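Local coordinates for DUF3194 domain-containing protein (Thermococcus onnurineus, PDB 3UEB) that is of unknown function but folds as a small alpha and beta protein whose antiparallel sheet runs on into a second subunit, at residues A[17-20]-A[21-24]; A[41-44]-A[45-48]; A[56-60]-A[61-65]. All blocks are in the same frame, centred on the assembly; numbering follows the deposited sequence.

Contact 1. Residues A[17-20]-A[21-24]; sequences ELSE and EQLI
L18 lays its isobutyl group across the side chain of Q22 at about a right angle, with CD2 3.4 Å from Q22 OE1 and L18 CB 3.9 Å from Q22 CB. Q22, its CG beside its backbone N and the chain extended beyond, reaches back along the loop to place OE1 at the S19 amide. S19 N donates to Q22 OE1 over 3.1 Å in a nearly straight bond (164°), tilted 26° from the carbonyl plane. The return bond, from Q22 N to S19 OG, is long at 3.3 Å and weak. It depends on the S19 rotamer (chi1 62°), which sets OG between N and C and brings it to 3.2 Å from Q22 CG. S19 O takes the amide of L23, and a water 2.7 Å from S19 OG makes a weak bond to E21 OE1. A second water donates to E17 O over 2.8 Å and more weakly to Q22 OE1. L18 touches L99 and Q22 touches I102, both of helix 80-104, while L23 leans on I56 of strand 49-56. S19, as N-cap, and Q22 form a capping box at the start of helix 20-41.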
# COMPACT_ATOMS: atom_id res chain seq x y z
N GLU A 17 3.78 -18.75 -10.27
CA GLU A 17 2.56 -19.42 -10.73
C GLU A 17 1.39 -18.46 -10.85
O GLU A 17 0.31 -18.85 -11.30
CB GLU A 17 2.22 -20.57 -9.79
CG GLU A 17 3.44 -21.36 -9.37
CD GLU A 17 3.13 -22.51 -8.42
OE1 GLU A 17 2.20 -22.37 -7.58
OE2 GLU A 17 3.83 -23.54 -8.50
N LEU A 18 1.60 -17.20 -10.48
CA LEU A 18 0.55 -16.20 -10.56
C LEU A 18 0.68 -15.26 -11.76
O LEU A 18 1.78 -14.94 -12.20
CB LEU A 18 0.52 -15.36 -9.28
CG LEU A 18 0.32 -16.06 -7.93
CD1 LEU A 18 0.10 -15.01 -6.85
CD2 LEU A 18 -0.88 -17.00 -8.00
N SER A 19 -0.46 -14.83 -12.28
CA SER A 19 -0.50 -13.89 -13.40
C SER A 19 -0.19 -12.53 -12.78
O SER A 19 -0.36 -12.36 -11.57
CB SER A 19 -1.90 -13.86 -14.02
OG SER A 19 -2.85 -13.41 -13.07
N GLU A 20 0.23 -11.56 -13.59
CA GLU A 20 0.54 -10.24 -13.04
C GLU A 20 -0.63 -9.63 -12.27
O GLU A 20 -0.43 -8.89 -11.31
CB GLU A 20 1.04 -9.30 -14.15
CG GLU A 20 2.47 -9.66 -14.60
CD GLU A 20 2.97 -8.83 -15.78
OE1 GLU A 20 2.31 -8.85 -16.84
OE2 GLU A 20 4.03 -8.17 -15.65
N GLU A 21 -1.85 -9.97 -12.67
CA GLU A 21 -3.03 -9.46 -11.99
C GLU A 21 -3.13 -10.02 -10.57
O GLU A 21 -3.35 -9.28 -9.60
CB GLU A 21 -4.30 -9.82 -12.77
CG GLU A 21 -5.58 -9.66 -11.98
CD GLU A 21 -6.82 -9.88 -12.82
OE1 GLU A 21 -6.91 -10.94 -13.48
OE2 GLU A 21 -7.70 -9.01 -12.81
N GLN A 22 -2.96 -11.34 -10.44
CA GLN A 22 -3.03 -11.98 -9.13
C GLN A 22 -1.87 -11.48 -8.26
O GLN A 22 -1.92 -11.55 -7.04
CB GLN A 22 -2.96 -13.50 -9.28
CG GLN A 22 -4.08 -14.07 -10.15
CD GLN A 22 -3.91 -15.55 -10.40
OE1 GLN A 22 -2.81 -16.02 -10.66
NE2 GLN A 22 -5.01 -16.29 -10.34
N LEU A 23 -0.84 -10.96 -8.91
CA LEU A 23 0.32 -10.43 -8.21
C LEU A 23 -0.11 -9.16 -7.45
O LEU A 23 0.30 -8.94 -6.31
CB LEU A 23 1.42 -10.10 -9.21
CG LEU A 23 2.87 -10.28 -8.78
CD1 LEU A 23 3.10 -11.71 -8.27
CD2 LEU A 23 3.77 -10.00 -9.97
N ILE A 24 -0.92 -8.34 -8.10
CA ILE A 24 -1.43 -7.10 -7.50
C ILE A 24 -2.29 -7.47 -6.29
O ILE A 24 -2.15 -6.90 -5.21
CB ILE A 24 -2.30 -6.29 -8.52
CG1 ILE A 24 -1.40 -5.42 -9.40
CG2 ILE A 24 -3.31 -5.41 -7.79
CD1 ILE A 24 -0.50 -6.20 -10.32
O HOH W 1 -2.39 -19.41 -11.38
O HOH W 2 -5.46 -14.01 -13.31

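Contact 2. Residues A[41-44]-A[45-48]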
# COMPACT_ATOMS: atom_id res chain seq x y z
N HIS A 41 -2.70 -4.35 17.13
CA HIS A 41 -1.85 -4.61 18.28
C HIS A 41 -1.27 -3.38 18.97
O HIS A 41 -0.57 -3.49 19.98
CB HIS A 41 -0.73 -5.58 17.89
CG HIS A 41 -1.23 -6.92 17.43
ND1 HIS A 41 -1.89 -7.09 16.22
CD2 HIS A 41 -1.22 -8.13 18.03
CE1 HIS A 41 -2.26 -8.36 16.11
NE2 HIS A 41 -1.87 -9.01 17.19
N LEU A 42 -1.53 -2.21 18.41
CA LEU A 42 -1.05 -0.98 19.00
C LEU A 42 -2.21 -0.02 19.06
O LEU A 42 -3.09 -0.06 18.21
CB LEU A 42 0.08 -0.35 18.17
CG LEU A 42 1.46 -1.00 18.14
CD1 LEU A 42 2.36 -0.18 17.23
CD2 LEU A 42 2.05 -1.05 19.54
N THR A 43 -2.23 0.84 20.06
CA THR A 43 -3.31 1.81 20.14
C THR A 43 -3.01 2.86 19.07
O THR A 43 -1.88 2.97 18.62
CB THR A 43 -3.36 2.48 21.51
OG1 THR A 43 -4.52 3.33 21.58
CG2 THR A 43 -2.13 3.31 21.74
N ARG A 44 -4.02 3.62 18.68
CA ARG A 44 -3.84 4.65 17.66
C ARG A 44 -2.68 5.57 18.02
O ARG A 44 -1.81 5.84 17.19
CB ARG A 44 -5.11 5.48 17.51
CG ARG A 44 -6.37 4.65 17.30
CD ARG A 44 -6.58 4.25 15.84
NE ARG A 44 -7.53 5.12 15.15
CZ ARG A 44 -7.23 6.31 14.63
NH1 ARG A 44 -5.99 6.78 14.71
NH2 ARG A 44 -8.17 7.03 14.03
N SER A 45 -2.66 6.04 19.26
CA SER A 45 -1.63 6.95 19.71
C SER A 45 -0.23 6.36 19.68
O SER A 45 0.75 7.10 19.62
CB SER A 45 -1.94 7.42 21.13
OG SER A 45 -1.69 6.38 22.05
N GLU A 46 -0.11 5.04 19.74
CA GLU A 46 1.21 4.42 19.72
C GLU A 46 1.78 4.35 18.31
O GLU A 46 2.99 4.17 18.13
CB GLU A 46 1.16 3.01 20.32
CG GLU A 46 1.08 3.00 21.84
CD GLU A 46 0.86 1.62 22.42
OE1 GLU A 46 1.09 1.44 23.63
OE2 GLU A 46 0.43 0.71 21.67
N VAL A 47 0.93 4.48 17.30
CA VAL A 47 1.40 4.45 15.93
C VAL A 47 1.66 5.88 15.48
O VAL A 47 0.78 6.54 14.93
CB VAL A 47 0.38 3.79 14.98
CG1 VAL A 47 0.95 3.74 13.56
CG2 VAL A 47 0.04 2.39 15.47
N LYS A 48 2.87 6.35 15.73
CA LYS A 48 3.24 7.70 15.35
C LYS A 48 3.35 7.80 13.83
O LYS A 48 2.87 8.76 13.22
CB LYS A 48 4.57 8.07 16.02
CG LYS A 48 5.08 9.47 15.73
CD LYS A 48 6.32 9.75 16.57
CE LYS A 48 6.97 11.07 16.22
NZ LYS A 48 8.25 11.26 16.97
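The E46 carboxylate has T43 over one face, and L42 CD2 comes to OE2 from the other side. T43 N donates to E46 OE2 over 3.1 Å from 45° out of the plane, and the T43 methyl CG2 lies 3.5 Å from E46 CD. L42 CD2 approaches E46 OE2 to 3.2 Å, the two side chains crossing at about a right angle. The T43 torsion (chi1 -175°) turns OG1 anti to the backbone N and leaves the methyl between N and C, where CG2 is crowded, 3.2 Å from E46 CG and 3.1 Å from S45 OG. The chain makes a short 3-10 turn: E46 N bonds to T43 O at 2.9 Å and V47 N to R44 O at 3.1 Å. V47 CG2 meets L42 CB at 3.8 Å, an apolar contact. The bent chain of R44 carries its guanidinium away from the turn, where NH2 donates to L18 O of the second subunit. The turn joins helix 20-41 to strand 49-56; V47 is packed against V38 and F39 of that helix, and K48 leads into the strand and hydrogen-bonds by its backbone to the second subunit.

Contact 3. Residues A[56-60]-A[61-65]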
# COMPACT_ATOMS: atom_id res chain seq x y z
N ILE A 56 5.37 -3.90 -7.40
CA ILE A 56 5.15 -5.00 -8.33
C ILE A 56 5.98 -4.76 -9.59
O ILE A 56 5.82 -3.75 -10.27
CB ILE A 56 3.65 -5.16 -8.71
CG1 ILE A 56 2.87 -5.80 -7.55
CG2 ILE A 56 3.51 -6.05 -9.94
CD1 ILE A 56 2.66 -4.90 -6.35
N ASN A 57 6.87 -5.70 -9.88
CA ASN A 57 7.74 -5.58 -11.04
C ASN A 57 8.27 -6.97 -11.39
O ASN A 57 9.36 -7.36 -10.96
CB ASN A 57 8.90 -4.64 -10.72
CG ASN A 57 9.75 -4.32 -11.94
OD1 ASN A 57 9.87 -5.14 -12.86
ND2 ASN A 57 10.34 -3.13 -11.96
N ARG A 58 7.51 -7.70 -12.19
CA ARG A 58 7.90 -9.05 -12.59
C ARG A 58 9.16 -9.13 -13.46
O ARG A 58 9.89 -10.11 -13.40
CB ARG A 58 6.74 -9.73 -13.32
CG ARG A 58 7.12 -11.05 -13.99
CD ARG A 58 5.93 -12.00 -14.07
NE ARG A 58 5.53 -12.49 -12.75
CZ ARG A 58 4.45 -13.22 -12.52
NH1 ARG A 58 3.65 -13.55 -13.53
NH2 ARG A 58 4.17 -13.65 -11.29
N GLU A 59 9.43 -8.10 -14.25
CA GLU A 59 10.60 -8.14 -15.11
C GLU A 59 11.95 -7.78 -14.51
O GLU A 59 12.98 -8.17 -15.05
CB GLU A 59 10.36 -7.30 -16.36
CG GLU A 59 9.41 -7.98 -17.34
CD GLU A 59 9.90 -7.90 -18.77
OE1 GLU A 59 9.87 -6.79 -19.33
OE2 GLU A 59 10.33 -8.94 -19.32
N GLU A 60 11.97 -7.07 -13.38
CA GLU A 60 13.24 -6.69 -12.78
C GLU A 60 13.44 -7.15 -11.33
O GLU A 60 14.50 -6.93 -10.75
CB GLU A 60 13.42 -5.17 -12.85
CG GLU A 60 13.44 -4.60 -14.28
CD GLU A 60 13.35 -3.08 -14.31
OE1 GLU A 60 12.33 -2.52 -13.86
OE2 GLU A 60 14.31 -2.43 -14.79
N THR A 61 12.44 -7.80 -10.75
CA THR A 61 12.55 -8.29 -9.37
C THR A 61 11.99 -9.70 -9.27
O THR A 61 11.59 -10.29 -10.28
CB THR A 61 11.76 -7.38 -8.36
OG1 THR A 61 10.36 -7.63 -8.48
CG2 THR A 61 12.03 -5.92 -8.62
N LEU A 62 11.95 -10.25 -8.06
CA LEU A 62 11.40 -11.58 -7.86
C LEU A 62 9.92 -11.55 -8.24
O LEU A 62 9.36 -12.57 -8.62
CB LEU A 62 11.56 -12.01 -6.40
CG LEU A 62 12.73 -12.95 -6.09
CD1 LEU A 62 14.05 -12.30 -6.49
CD2 LEU A 62 12.73 -13.29 -4.61
N ASP A 63 9.32 -10.37 -8.12
CA ASP A 63 7.91 -10.14 -8.46
C ASP A 63 7.31 -9.09 -7.54
O ASP A 63 6.86 -8.03 -7.99
CB ASP A 63 7.06 -11.41 -8.31
CG ASP A 63 7.00 -12.22 -9.60
OD1 ASP A 63 6.52 -13.37 -9.54
OD2 ASP A 63 7.43 -11.70 -10.65
N LEU A 64 7.31 -9.40 -6.25
CA LEU A 64 6.74 -8.51 -5.26
C LEU A 64 7.74 -8.14 -4.19
O LEU A 64 8.52 -8.98 -3.73
CB LEU A 64 5.51 -9.16 -4.63
CG LEU A 64 4.82 -8.44 -3.47
CD1 LEU A 64 4.24 -7.09 -3.93
CD2 LEU A 64 3.72 -9.33 -2.93
N GLU A 65 7.73 -6.88 -3.80
CA GLU A 65 8.60 -6.40 -2.75
C GLU A 65 7.72 -5.62 -1.79
O GLU A 65 6.87 -4.83 -2.21
CB GLU A 65 9.72 -5.51 -3.32
CG GLU A 65 10.64 -6.27 -4.28
CD GLU A 65 11.99 -5.59 -4.47
OE1 GLU A 65 12.85 -6.17 -5.19
OE2 GLU A 65 12.21 -4.50 -3.91
O HOH W 3 9.93 -12.19 -11.70
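A beta hairpin connects strands 49-56 and 63-71, and side-chain bonds tie its loop together. At the open end I56 and L64 form an antiparallel non-hydrogen-bonded pair, their side chains on the same face of the sheet with I56 CD1 3.6 Å from L64 CD1. N57 N donates almost straight (172°) to D63 O over 3.0 Å. N57 builds an Asx motif: OD1 accepts E60 N, and ND2 donates over 2.8 Å to E60 OE1, which lies near the plane of the N57 amide and is met on its anti side. T61 OG1 works both ways, donating to N57 O at 2.7 Å and accepting D63 N at 3.0 Å in an ST turn. This hairpin lies where the central strand 63-71 meets strand 49-56, outermost within this chain, and at I56 the sheet runs on antiparallel into the second subunit. R58 grips the D63 carboxylate side-on, NE to OD2 and NH2 to OD1, each 2.9 Å. Both oxygens are met from above the carboxylate plane, which is turned 40° from the guanidinium. D63 OD1 accepts L15 N, and R58 NH1 donates to L18 O. A water lies 2.8 Å from D63 OD2 and close to R58 O.

Overall arrangement
Contacts 1 and 3 lie at the same end of the chain, their centres 11 Å apart, and meet directly: the hydrogen bond from R58 NH1 to L18 O measures 2.7 Å, while L23 packs on R58 and D63. R58, paired with D63 in the hairpin, thus also holds the loop that leads into helix 20-41. Contact 2 closes the far end of that helix, its centre 33 Å from contact 1 and 31 Å from contact 3. Within one chain it touches neither, but the dimer brings them together: R44 of one subunit bonds to L18 O of the other, and S45 and K48 pack on R58, N57, E59 and E60 there. With the function unknown, no site can be related to these contacts.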